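Local structure of HNH nuclease domain-containing protein (Streptomyces coelicolor, 5ZMO) at residues Y76-L81 against W87-A92; E93-T98 against N110-S115; Q48-T53 against P104-L109. The protein is probably a type IV restriction endonuclease that cuts modified DNA, and binds phosphorothioated DNA through the sulfur-binding domain described here. One frame throughout, in Å; residues are numbered along the deposited sequence.

Contact 1. Residues Y76-L81 against W87-A92; sequences YPFWAL and WCVEQA. With nucleotides of chain B.
Phe78 and Trp87 meet as a T-shaped pair: the indole presents its NE1 edge to one face of the phenyl ring, near the rim, with planes at 73° and centroids (phenyl to five-membered ring) 5.6 Å apart. CZ2 of Trp87 lies 4.1 Å from CD1 of Phe78. NE1 of Trp87 is also 2.9 Å from the carbonyl O of Phe78, so one helix residue meets the indole with ring and backbone. Closer to the helix end, CB of Leu81 abuts CB of Trp87 at 3.4 Å. CG2 of Val89 lies 3.4 Å from the Phe78 O. This is the dense part of a helix-to-sheet packing, in which helix 70-83 covers strand 88-89, an outer strand of the three-stranded antiparallel sheet, with Ala116 of the central strand touching both aromatics. An alanine in place of Trp87 removes the indole edge from the face of Phe78 and would probably open a gap between helix 70-83 and the sheet. Toward the partly exposed side the packing thins. CB of Trp79 points away from residues 87-92, but with CG anti to the backbone N (chi1 -172°) the indole swings back edge-on: CZ3 is 4.1 Å from CB of Ala92 and 4.4 Å from CG1 of Val89. Tyr76 OH accepts a hydrogen bond from base atom N4 of DC5 of chain B (3.2 Å), consistent with DNA recognition.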
loop_
_atom_site.group_PDB
_atom_site.type_symbol
_atom_site.label_atom_id
_atom_site.label_comp_id
_atom_site.label_asym_id
_atom_site.label_seq_id
_atom_site.Cartn_x
_atom_site.Cartn_y
_atom_site.Cartn_z
ATOM N N TYR A 76 -4.844 5.540 -6.567
ATOM C CA TYR A 76 -4.210 6.755 -5.979
ATOM C C TYR A 76 -2.885 6.424 -5.231
ATOM O O TYR A 76 -1.857 6.924 -5.631
ATOM C CB TYR A 76 -5.159 7.511 -5.116
ATOM C CG TYR A 76 -6.226 8.234 -5.940
ATOM C CD1 TYR A 76 -5.875 9.260 -6.803
ATOM C CD2 TYR A 76 -7.561 7.892 -5.819
ATOM C CE1 TYR A 76 -6.830 9.930 -7.510
ATOM C CE2 TYR A 76 -8.529 8.473 -6.613
ATOM C CZ TYR A 76 -8.162 9.515 -7.435
ATOM O OH TYR A 76 -9.113 10.179 -8.189
ATOM N N PRO A 77 -2.908 5.488 -4.267
ATOM C CA PRO A 77 -1.645 5.130 -3.529
ATOM C C PRO A 77 -0.693 4.301 -4.388
ATOM O O PRO A 77 0.505 4.351 -4.169
ATOM C CB PRO A 77 -2.138 4.334 -2.310
ATOM C CG PRO A 77 -3.466 3.790 -2.765
ATOM C CD PRO A 77 -4.098 4.875 -3.651
ATOM N N PHE A 78 -1.224 3.546 -5.344
ATOM C CA PHE A 78 -0.424 2.719 -6.260
ATOM C C PHE A 78 0.608 3.546 -6.975
ATOM O O PHE A 78 1.694 3.068 -7.273
ATOM C CB PHE A 78 -1.327 1.993 -7.228
ATOM C CG PHE A 78 -0.645 0.996 -8.086
ATOM C CD1 PHE A 78 -0.432 -0.295 -7.615
ATOM C CD2 PHE A 78 -0.209 1.337 -9.353
ATOM C CE1 PHE A 78 0.167 -1.241 -8.437
ATOM C CE2 PHE A 78 0.398 0.423 -10.158
ATOM C CZ PHE A 78 0.611 -0.892 -9.685
ATOM N N TRP A 79 0.250 4.791 -7.244
ATOM C CA TRP A 79 1.195 5.783 -7.780
ATOM C C TRP A 79 1.836 6.705 -6.791
ATOM O O TRP A 79 3.058 6.899 -6.816
ATOM C CB TRP A 79 0.415 6.648 -8.799
ATOM C CG TRP A 79 1.317 7.615 -9.593
ATOM C CD1 TRP A 79 1.319 8.983 -9.478
ATOM C CD2 TRP A 79 2.184 7.305 -10.666
ATOM N NE1 TRP A 79 2.235 9.516 -10.336
ATOM C CE2 TRP A 79 2.738 8.537 -11.122
ATOM C CE3 TRP A 79 2.581 6.131 -11.278
ATOM C CZ2 TRP A 79 3.658 8.595 -12.135
ATOM C CZ3 TRP A 79 3.508 6.201 -12.313
ATOM C CH2 TRP A 79 4.020 7.423 -12.718
ATOM N N ALA A 80 1.071 7.214 -5.836
ATOM C CA ALA A 80 1.538 8.232 -4.894
ATOM C C ALA A 80 2.595 7.757 -3.941
ATOM O O ALA A 80 3.422 8.539 -3.517
ATOM C CB ALA A 80 0.408 8.813 -4.108
ATOM N N LEU A 81 2.570 6.477 -3.574
ATOM C CA LEU A 81 3.651 5.943 -2.756
ATOM C C LEU A 81 5.088 6.031 -3.375
ATOM O O LEU A 81 6.117 5.997 -2.644
ATOM C CB LEU A 81 3.340 4.502 -2.393
ATOM C CG LEU A 81 2.648 4.035 -1.111
ATOM C CD1 LEU A 81 2.570 4.959 0.090
ATOM C CD2 LEU A 81 1.565 3.043 -1.254
ATOM N N TRP A 87 7.848 2.889 -2.760
ATOM C CA TRP A 87 7.191 2.126 -3.805
ATOM C C TRP A 87 7.864 2.270 -5.156
ATOM O O TRP A 87 8.431 3.319 -5.426
ATOM C CB TRP A 87 5.732 2.539 -3.853
ATOM C CG TRP A 87 4.747 1.663 -4.493
ATOM C CD1 TRP A 87 4.080 1.931 -5.672
ATOM C CD2 TRP A 87 4.179 0.452 -4.003
ATOM N NE1 TRP A 87 3.188 0.962 -5.949
ATOM C CE2 TRP A 87 3.176 0.056 -4.921
ATOM C CE3 TRP A 87 4.384 -0.334 -2.846
ATOM C CZ2 TRP A 87 2.424 -1.100 -4.767
ATOM C CZ3 TRP A 87 3.605 -1.452 -2.667
ATOM C CH2 TRP A 87 2.610 -1.832 -3.626
ATOM N N CYS A 88 7.774 1.217 -5.963
ATOM C CA CYS A 88 8.382 1.193 -7.320
ATOM C C CYS A 88 7.307 0.779 -8.300
ATOM O O CYS A 88 6.630 -0.207 -8.071
ATOM C CB CYS A 88 9.463 0.108 -7.405
ATOM S SG CYS A 88 10.726 0.329 -6.160
ATOM N N VAL A 89 7.176 1.493 -9.405
ATOM C CA VAL A 89 6.261 1.127 -10.473
ATOM C C VAL A 89 7.109 0.912 -11.742
ATOM O O VAL A 89 7.752 1.808 -12.193
ATOM C CB VAL A 89 5.179 2.223 -10.705
ATOM C CG1 VAL A 89 4.316 1.866 -11.889
ATOM C CG2 VAL A 89 4.250 2.420 -9.485
ATOM N N GLU A 90 7.144 -0.289 -12.265
ATOM C CA GLU A 90 7.869 -0.591 -13.515
ATOM C C GLU A 90 7.077 -0.005 -14.701
ATOM O O GLU A 90 5.853 0.166 -14.622
ATOM C CB GLU A 90 7.977 -2.087 -13.771
ATOM C CG GLU A 90 8.762 -2.906 -12.806
ATOM C CD GLU A 90 9.113 -4.286 -13.413
ATOM O OE1 GLU A 90 10.289 -4.704 -13.291
ATOM O OE2 GLU A 90 8.239 -4.942 -14.054
ATOM N N GLN A 91 7.779 0.315 -15.792
ATOM C CA GLN A 91 7.117 0.801 -17.032
ATOM C C GLN A 91 6.406 2.101 -16.793
ATOM O O GLN A 91 5.414 2.387 -17.510
ATOM C CB GLN A 91 6.144 -0.235 -17.620
ATOM C CG GLN A 91 6.694 -1.641 -17.846
ATOM C CD GLN A 91 5.701 -2.546 -18.582
ATOM O OE1 GLN A 91 5.610 -2.510 -19.814
ATOM N NE2 GLN A 91 4.920 -3.316 -17.849
ATOM N N ALA A 92 6.885 2.905 -15.837
ATOM C CA ALA A 92 6.187 4.143 -15.457
ATOM C C ALA A 92 6.136 5.127 -16.621
ATOM O O ALA A 92 5.171 5.875 -16.787
ATOM C CB ALA A 92 6.840 4.790 -14.285
ATOM P P DC B 5 -11.331 10.851 -1.544
ATOM O OP1 DC B 5 -11.882 10.787 -0.176
ATOM O OP2 DC B 5 -11.602 9.877 -2.601
ATOM O "O5'" DC B 5 -11.709 12.266 -2.176
ATOM C "C5'" DC B 5 -11.567 13.443 -1.390
ATOM C "C4'" DC B 5 -12.312 14.572 -2.059
ATOM O "O4'" DC B 5 -11.654 15.012 -3.265
ATOM C "C3'" DC B 5 -13.754 14.265 -2.460
ATOM O "O3'" DC B 5 -14.489 15.486 -2.204
ATOM C "C2'" DC B 5 -13.649 14.000 -3.959
ATOM C "C1'" DC B 5 -12.518 14.920 -4.409
ATOM N N1 DC B 5 -11.698 14.484 -5.565
ATOM C C2 DC B 5 -11.424 15.355 -6.613
ATOM O O2 DC B 5 -11.993 16.465 -6.650
ATOM N N3 DC B 5 -10.617 14.944 -7.623
ATOM C C4 DC B 5 -10.102 13.713 -7.604
ATOM N N4 DC B 5 -9.297 13.360 -8.605
ATOM C C5 DC B 5 -10.335 12.821 -6.524
ATOM C C6 DC B 5 -11.145 13.231 -5.548
#

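Contact 2. Residues E93-T98 against N110-S115. With nucleotides of chain C.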
loop_
_atom_site.group_PDB
_atom_site.type_symbol
_atom_site.label_atom_id
_atom_site.label_comp_id
_atom_site.label_asym_id
_atom_site.label_seq_id
_atom_site.Cartn_x
_atom_site.Cartn_y
_atom_site.Cartn_z
ATOM N N GLU A 93 7.169 5.088 -17.441
ATOM C CA GLU A 93 7.304 6.023 -18.551
ATOM C C GLU A 93 6.375 5.631 -19.724
ATOM O O GLU A 93 6.140 6.459 -20.589
ATOM C CB GLU A 93 8.812 6.209 -18.944
ATOM C CG GLU A 93 9.560 7.403 -18.266
ATOM C CD GLU A 93 9.586 7.446 -16.707
ATOM O OE1 GLU A 93 10.249 6.604 -16.044
ATOM O OE2 GLU A 93 8.983 8.382 -16.111
ATOM N N GLU A 94 5.800 4.421 -19.708
ATOM C CA GLU A 94 4.811 3.926 -20.658
ATOM C C GLU A 94 3.382 4.401 -20.398
ATOM O O GLU A 94 2.529 4.284 -21.271
ATOM C CB GLU A 94 4.849 2.410 -20.767
ATOM C CG GLU A 94 6.226 1.836 -21.191
ATOM C CD GLU A 94 6.884 2.578 -22.386
ATOM O OE1 GLU A 94 8.110 2.888 -22.331
ATOM O OE2 GLU A 94 6.159 2.877 -23.376
ATOM N N LEU A 95 3.121 4.904 -19.207
ATOM C CA LEU A 95 1.778 5.267 -18.777
ATOM C C LEU A 95 1.426 6.640 -19.360
ATOM O O LEU A 95 2.310 7.475 -19.618
ATOM C CB LEU A 95 1.666 5.230 -17.226
ATOM C CG LEU A 95 1.944 3.848 -16.558
ATOM C CD1 LEU A 95 2.060 3.942 -15.048
ATOM C CD2 LEU A 95 0.853 2.863 -16.896
ATOM N N THR A 96 0.145 6.900 -19.527
ATOM C CA THR A 96 -0.331 8.241 -19.857
ATOM C C THR A 96 -0.742 8.997 -18.588
ATOM O O THR A 96 -1.573 8.495 -17.821
ATOM C CB THR A 96 -1.504 8.119 -20.862
ATOM O OG1 THR A 96 -0.988 7.436 -22.006
ATOM C CG2 THR A 96 -2.045 9.534 -21.272
ATOM N N LEU A 97 -0.193 10.199 -18.348
ATOM C CA LEU A 97 -0.551 10.939 -17.164
ATOM C C LEU A 97 -1.700 11.889 -17.441
ATOM O O LEU A 97 -1.865 12.358 -18.561
ATOM C CB LEU A 97 0.624 11.764 -16.658
ATOM C CG LEU A 97 1.900 11.009 -16.321
ATOM C CD1 LEU A 97 2.945 11.961 -15.785
ATOM C CD2 LEU A 97 1.597 9.925 -15.318
ATOM N N THR A 98 -2.448 12.201 -16.410
ATOM C CA THR A 98 -3.506 13.209 -16.467
ATOM C C THR A 98 -3.410 14.174 -15.303
ATOM O O THR A 98 -2.618 13.984 -14.381
ATOM C CB THR A 98 -4.890 12.528 -16.570
ATOM O OG1 THR A 98 -5.938 13.519 -16.741
ATOM C CG2 THR A 98 -5.186 11.640 -15.355
ATOM N N ASN A 110 -4.646 0.043 -16.790
ATOM C CA ASN A 110 -5.249 -1.225 -17.194
ATOM C C ASN A 110 -4.539 -1.777 -18.430
ATOM O O ASN A 110 -4.267 -2.975 -18.516
ATOM C CB ASN A 110 -6.785 -1.074 -17.415
ATOM C CG ASN A 110 -7.604 -1.074 -16.086
ATOM O OD1 ASN A 110 -7.176 -1.521 -15.000
ATOM N ND2 ASN A 110 -8.811 -0.588 -16.186
ATOM N N ALA A 111 -4.251 -0.908 -19.384
ATOM C CA ALA A 111 -3.608 -1.333 -20.663
ATOM C C ALA A 111 -2.178 -1.805 -20.512
ATOM O O ALA A 111 -1.836 -2.848 -21.005
ATOM C CB ALA A 111 -3.670 -0.208 -21.694
ATOM N N VAL A 112 -1.353 -1.075 -19.788
ATOM C CA VAL A 112 0.063 -1.377 -19.631
ATOM C C VAL A 112 0.205 -2.504 -18.596
ATOM O O VAL A 112 1.066 -3.374 -18.723
ATOM C CB VAL A 112 0.842 -0.126 -19.225
ATOM C CG1 VAL A 112 2.268 -0.489 -18.820
ATOM C CG2 VAL A 112 0.829 0.889 -20.381
ATOM N N ASP A 113 -0.670 -2.479 -17.570
ATOM C CA ASP A 113 -0.648 -3.422 -16.442
ATOM C C ASP A 113 0.742 -3.515 -15.838
ATOM O O ASP A 113 1.318 -4.629 -15.798
ATOM C CB ASP A 113 -1.151 -4.805 -16.836
ATOM C CG ASP A 113 -1.616 -5.613 -15.657
ATOM O OD1 ASP A 113 -1.680 -5.026 -14.551
ATOM O OD2 ASP A 113 -1.964 -6.809 -15.804
ATOM N N PRO A 114 1.316 -2.375 -15.438
ATOM C CA PRO A 114 2.665 -2.345 -14.854
ATOM C C PRO A 114 2.775 -3.097 -13.568
ATOM O O PRO A 114 1.806 -3.124 -12.789
ATOM C CB PRO A 114 2.892 -0.895 -14.552
ATOM C CG PRO A 114 1.538 -0.386 -14.255
ATOM C CD PRO A 114 0.663 -1.070 -15.253
ATOM N N SER A 115 3.936 -3.717 -13.349
ATOM C CA SER A 115 4.191 -4.310 -12.049
ATOM C C SER A 115 4.713 -3.284 -11.044
ATOM O O SER A 115 5.288 -2.273 -11.387
ATOM C CB SER A 115 5.072 -5.548 -12.179
ATOM O OG SER A 115 4.294 -6.614 -12.666
ATOM P P DG C 3 -7.689 13.945 -19.922
ATOM O OP1 DG C 3 -7.764 14.539 -21.277
ATOM O OP2 DG C 3 -6.432 13.298 -19.445
ATOM O "O5'" DG C 3 -7.974 15.141 -18.898
ATOM C "C5'" DG C 3 -8.999 16.140 -19.162
ATOM C "C4'" DG C 3 -9.241 17.004 -17.947
ATOM O "O4'" DG C 3 -9.893 16.205 -16.928
ATOM C "C3'" DG C 3 -7.976 17.583 -17.299
ATOM O "O3'" DG C 3 -8.255 18.901 -16.848
ATOM C "C2'" DG C 3 -7.753 16.667 -16.114
ATOM C "C1'" DG C 3 -9.183 16.398 -15.706
ATOM N N9 DG C 3 -9.387 15.223 -14.859
ATOM C C8 DG C 3 -8.695 14.037 -14.852
ATOM N N7 DG C 3 -9.125 13.196 -13.950
ATOM C C5 DG C 3 -10.156 13.874 -13.320
ATOM C C6 DG C 3 -11.000 13.476 -12.259
ATOM O O6 DG C 3 -10.996 12.417 -11.626
ATOM N N1 DG C 3 -11.899 14.479 -11.920
ATOM C C2 DG C 3 -12.027 15.681 -12.579
ATOM N N2 DG C 3 -12.933 16.526 -12.097
ATOM N N3 DG C 3 -11.241 16.068 -13.565
ATOM C C4 DG C 3 -10.336 15.123 -13.881
#
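A first torsion that sets CG of Leu95 opposite its own carbonyl carbon (chi1 -61°), followed by a second that puts CD1 trans to CA (chi2 170°), delivers the remaining branch, CD2, to the side chain of Val112. That one methyl rests on the whole isopropyl group: it is 3.8 Å from CB, 4.0 Å from CG2 and 4.1 Å from CG1 of Val112. The same CD2 reaches the ring of Pro114, 4.2 Å from its CG, and so bridges the last turn of helix 106-112 and the residues that follow it. Between Val112 and Pro114 the chain runs through Asp113, whose positive phi (50°) takes the backbone out of the helix toward strand 115-117; its carboxylate is hydrogen-bonded to the hydroxyl of Ser51. The other segment descends from a short 3-10 turn into the first strand of a two-stranded antiparallel ribbon, 97-98 with 103-104, and Leu95, just ahead of this ribbon, packs against the helix end by purely apolar contact. Glu94 forms the exposed margin. Its carbonyl O approaches CG2 of Val112 at 3.9 Å, while its carboxylate leads away from the helix. Further along, in the ribbon itself, the segment turns to the DNA: OG1 of Thr98, anti to the backbone N, donates a 2.8 Å hydrogen bond to OP2 of DG3 of chain C, gripping the backbone of that strand rather than a base.

Contact 3. Residues Q48-T53 against P104-L109. With nucleotides of chain C.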
loop_
_atom_site.group_PDB
_atom_site.type_symbol
_atom_site.label_atom_id
_atom_site.label_comp_id
_atom_site.label_asym_id
_atom_site.label_seq_id
_atom_site.Cartn_x
_atom_site.Cartn_y
_atom_site.Cartn_z
ATOM N N GLN A 48 4.297 -6.951 -8.285
ATOM C CA GLN A 48 3.069 -7.626 -8.650
ATOM C C GLN A 48 2.330 -6.757 -9.610
ATOM O O GLN A 48 2.350 -5.554 -9.447
ATOM C CB GLN A 48 2.228 -7.881 -7.398
ATOM C CG GLN A 48 2.934 -8.828 -6.415
ATOM C CD GLN A 48 1.979 -9.557 -5.487
ATOM O OE1 GLN A 48 1.277 -10.482 -5.911
ATOM N NE2 GLN A 48 1.987 -9.184 -4.197
ATOM N N PRO A 49 1.678 -7.358 -10.607
ATOM C CA PRO A 49 0.944 -6.500 -11.566
ATOM C C PRO A 49 -0.174 -5.599 -10.941
ATOM O O PRO A 49 -0.821 -5.967 -9.955
ATOM C CB PRO A 49 0.314 -7.501 -12.527
ATOM C CG PRO A 49 1.009 -8.848 -12.313
ATOM C CD PRO A 49 1.507 -8.803 -10.900
ATOM N N TRP A 50 -0.384 -4.419 -11.542
ATOM C CA TRP A 50 -1.569 -3.631 -11.213
ATOM C C TRP A 50 -2.864 -4.443 -11.090
ATOM O O TRP A 50 -3.613 -4.273 -10.108
ATOM C CB TRP A 50 -1.756 -2.501 -12.215
ATOM C CG TRP A 50 -3.078 -1.935 -12.306
ATOM C CD1 TRP A 50 -3.989 -2.058 -13.352
ATOM C CD2 TRP A 50 -3.774 -1.196 -11.276
ATOM N NE1 TRP A 50 -5.139 -1.415 -13.048
ATOM C CE2 TRP A 50 -5.031 -0.841 -11.801
ATOM C CE3 TRP A 50 -3.403 -0.723 -10.010
ATOM C CZ2 TRP A 50 -5.960 -0.094 -11.078
ATOM C CZ3 TRP A 50 -4.374 0.006 -9.244
ATOM C CH2 TRP A 50 -5.627 0.309 -9.802
ATOM N N SER A 51 -3.157 -5.288 -12.076
ATOM C CA SER A 51 -4.385 -6.040 -12.073
ATOM C C SER A 51 -4.509 -6.947 -10.827
ATOM O O SER A 51 -5.568 -6.964 -10.135
ATOM C CB SER A 51 -4.521 -6.806 -13.396
ATOM O OG SER A 51 -3.436 -7.736 -13.519
ATOM N N THR A 52 -3.417 -7.617 -10.447
ATOM C CA THR A 52 -3.466 -8.477 -9.271
ATOM C C THR A 52 -3.636 -7.637 -8.004
ATOM O O THR A 52 -4.374 -8.002 -7.116
ATOM C CB THR A 52 -2.132 -9.201 -9.107
ATOM O OG1 THR A 52 -1.862 -9.853 -10.337
ATOM C CG2 THR A 52 -2.200 -10.179 -7.954
ATOM N N THR A 53 -2.997 -6.484 -7.999
ATOM C CA THR A 53 -2.920 -5.656 -6.795
ATOM C C THR A 53 -4.309 -5.020 -6.624
ATOM O O THR A 53 -4.840 -5.003 -5.523
ATOM C CB THR A 53 -1.837 -4.559 -6.909
ATOM O OG1 THR A 53 -0.560 -5.181 -7.073
ATOM C CG2 THR A 53 -1.825 -3.666 -5.683
ATOM N N PRO A 104 -1.265 8.561 -13.472
ATOM C CA PRO A 104 -1.632 7.864 -14.639
ATOM C C PRO A 104 -3.148 7.683 -14.754
ATOM O O PRO A 104 -3.891 7.603 -13.753
ATOM C CB PRO A 104 -0.977 6.484 -14.452
ATOM C CG PRO A 104 -0.890 6.304 -12.966
ATOM C CD PRO A 104 -0.699 7.665 -12.422
ATOM N N THR A 105 -3.606 7.640 -15.990
ATOM C CA THR A 105 -5.037 7.350 -16.226
ATOM C C THR A 105 -5.275 5.907 -15.827
ATOM O O THR A 105 -4.403 5.043 -16.004
ATOM C CB THR A 105 -5.460 7.478 -17.694
ATOM O OG1 THR A 105 -4.645 6.600 -18.485
ATOM C CG2 THR A 105 -5.278 8.923 -18.222
ATOM N N LEU A 106 -6.493 5.649 -15.330
ATOM C CA LEU A 106 -6.908 4.271 -15.100
ATOM C C LEU A 106 -6.836 3.466 -16.401
ATOM O O LEU A 106 -6.481 2.279 -16.388
ATOM C CB LEU A 106 -8.316 4.194 -14.512
ATOM C CG LEU A 106 -8.828 2.801 -14.158
ATOM C CD1 LEU A 106 -7.883 2.190 -13.152
ATOM C CD2 LEU A 106 -10.159 2.855 -13.440
ATOM N N GLU A 107 -7.160 4.106 -17.533
ATOM C CA GLU A 107 -7.108 3.377 -18.815
ATOM C C GLU A 107 -5.683 2.853 -19.154
ATOM O O GLU A 107 -5.512 1.695 -19.616
ATOM C CB GLU A 107 -7.616 4.256 -19.935
ATOM C CG GLU A 107 -7.371 3.711 -21.345
ATOM C CD GLU A 107 -7.530 4.794 -22.383
ATOM O OE1 GLU A 107 -6.498 5.338 -22.855
ATOM O OE2 GLU A 107 -8.693 5.127 -22.692
ATOM N N SER A 108 -4.672 3.696 -18.901
ATOM C CA SER A 108 -3.263 3.337 -19.170
ATOM C C SER A 108 -2.731 2.362 -18.141
ATOM O O SER A 108 -1.915 1.519 -18.496
ATOM C CB SER A 108 -2.328 4.549 -19.324
ATOM O OG SER A 108 -1.964 5.259 -18.107
ATOM N N LEU A 109 -3.189 2.451 -16.887
ATOM C CA LEU A 109 -2.853 1.382 -15.876
ATOM C C LEU A 109 -3.392 0.052 -16.315
ATOM O O LEU A 109 -2.708 -1.004 -16.204
ATOM C CB LEU A 109 -3.404 1.705 -14.454
ATOM C CG LEU A 109 -2.740 2.670 -13.533
ATOM C CD1 LEU A 109 -3.593 2.871 -12.296
ATOM C CD2 LEU A 109 -1.348 2.183 -13.148
ATOM P P DC C 2 -9.108 7.919 -16.456
ATOM O OP1 DC C 2 -9.058 6.644 -17.248
ATOM O OP2 DC C 2 -8.262 8.011 -15.280
ATOM O "O5'" DC C 2 -9.022 9.278 -17.321
ATOM C "C5'" DC C 2 -9.752 9.454 -18.584
ATOM C "C4'" DC C 2 -9.965 10.896 -19.026
ATOM O "O4'" DC C 2 -11.182 11.493 -18.497
ATOM C "C3'" DC C 2 -8.874 11.926 -18.758
ATOM O "O3'" DC C 2 -8.858 12.921 -19.790
ATOM C "C2'" DC C 2 -9.381 12.672 -17.536
ATOM C "C1'" DC C 2 -10.891 12.664 -17.707
ATOM N N1 DC C 2 -11.629 12.511 -16.435
ATOM C C2 DC C 2 -12.553 13.479 -15.996
ATOM O O2 DC C 2 -12.669 14.551 -16.632
ATOM N N3 DC C 2 -13.270 13.235 -14.870
ATOM C C4 DC C 2 -13.131 12.065 -14.228
ATOM N N4 DC C 2 -13.844 11.858 -13.123
ATOM C C5 DC C 2 -12.203 11.076 -14.656
ATOM C C6 DC C 2 -11.492 11.330 -15.758
#
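One face of the Trp50 indole is covered by Leu109, whose CD1 stands 3.9 Å from the centroid of the six-membered ring and 7° off the normal, a CH-pi contact over that ring. CB of the same leucine covers the five-membered part, 3.8 Å from NE1, and the Leu109 carbonyl O lies 3.3 Å from CD1 of Trp50. Near the benzo corner, CD1 of Leu106 touches CZ2 of Trp50 at 3.6 Å; with CG of the leucine anti to the backbone N (chi1 -177°) and chi2 at 59°, CD1 is the branch that comes in. The indole N-H is satisfied by Asn110 OD1, one residue past Leu109, which should fix the rotation of the ring. The start of the leucine-bearing helix serves the DNA. Thr105 is its N-cap, OG1 accepting from Ser108 N at 2.9 Å, and the amides left open in the first turn are used on the phosphate of DC2 of chain C: Leu106 N donates to OP2 (3.0 Å) and Glu107 N to OP1 (3.2 Å). The helix dipole probably favours that anion. Trp50, itself the first residue of helix 50-63 after strand 47-49, wedges between helix 106-112 and helix 70-83, where Phe78 meets it edge-to-face.

Contact 3 is the buried one of the three, while contacts 1 and 2 lie partly open. All are mainly apolar across their segments, but the chemistry shifts from aromatic edges in contact 1, to a leucine over an indole face in contact 3, to mainly aliphatic branches in contact 2. Contacts 2 and 3 share helix 106-112, one using its end and the other its start, and are tied by Pro114 O to Trp50 N (2.8 Å). Contact 1 joins contact 2 through Trp79 CZ3 on Leu95 CD1 (3.8 Å) and contact 3 through Trp79 CD2 on Pro104 CD (3.4 Å). Contacts 2 and 3 face the phosphates of chain C, whereas contact 1 meets a base of chain B.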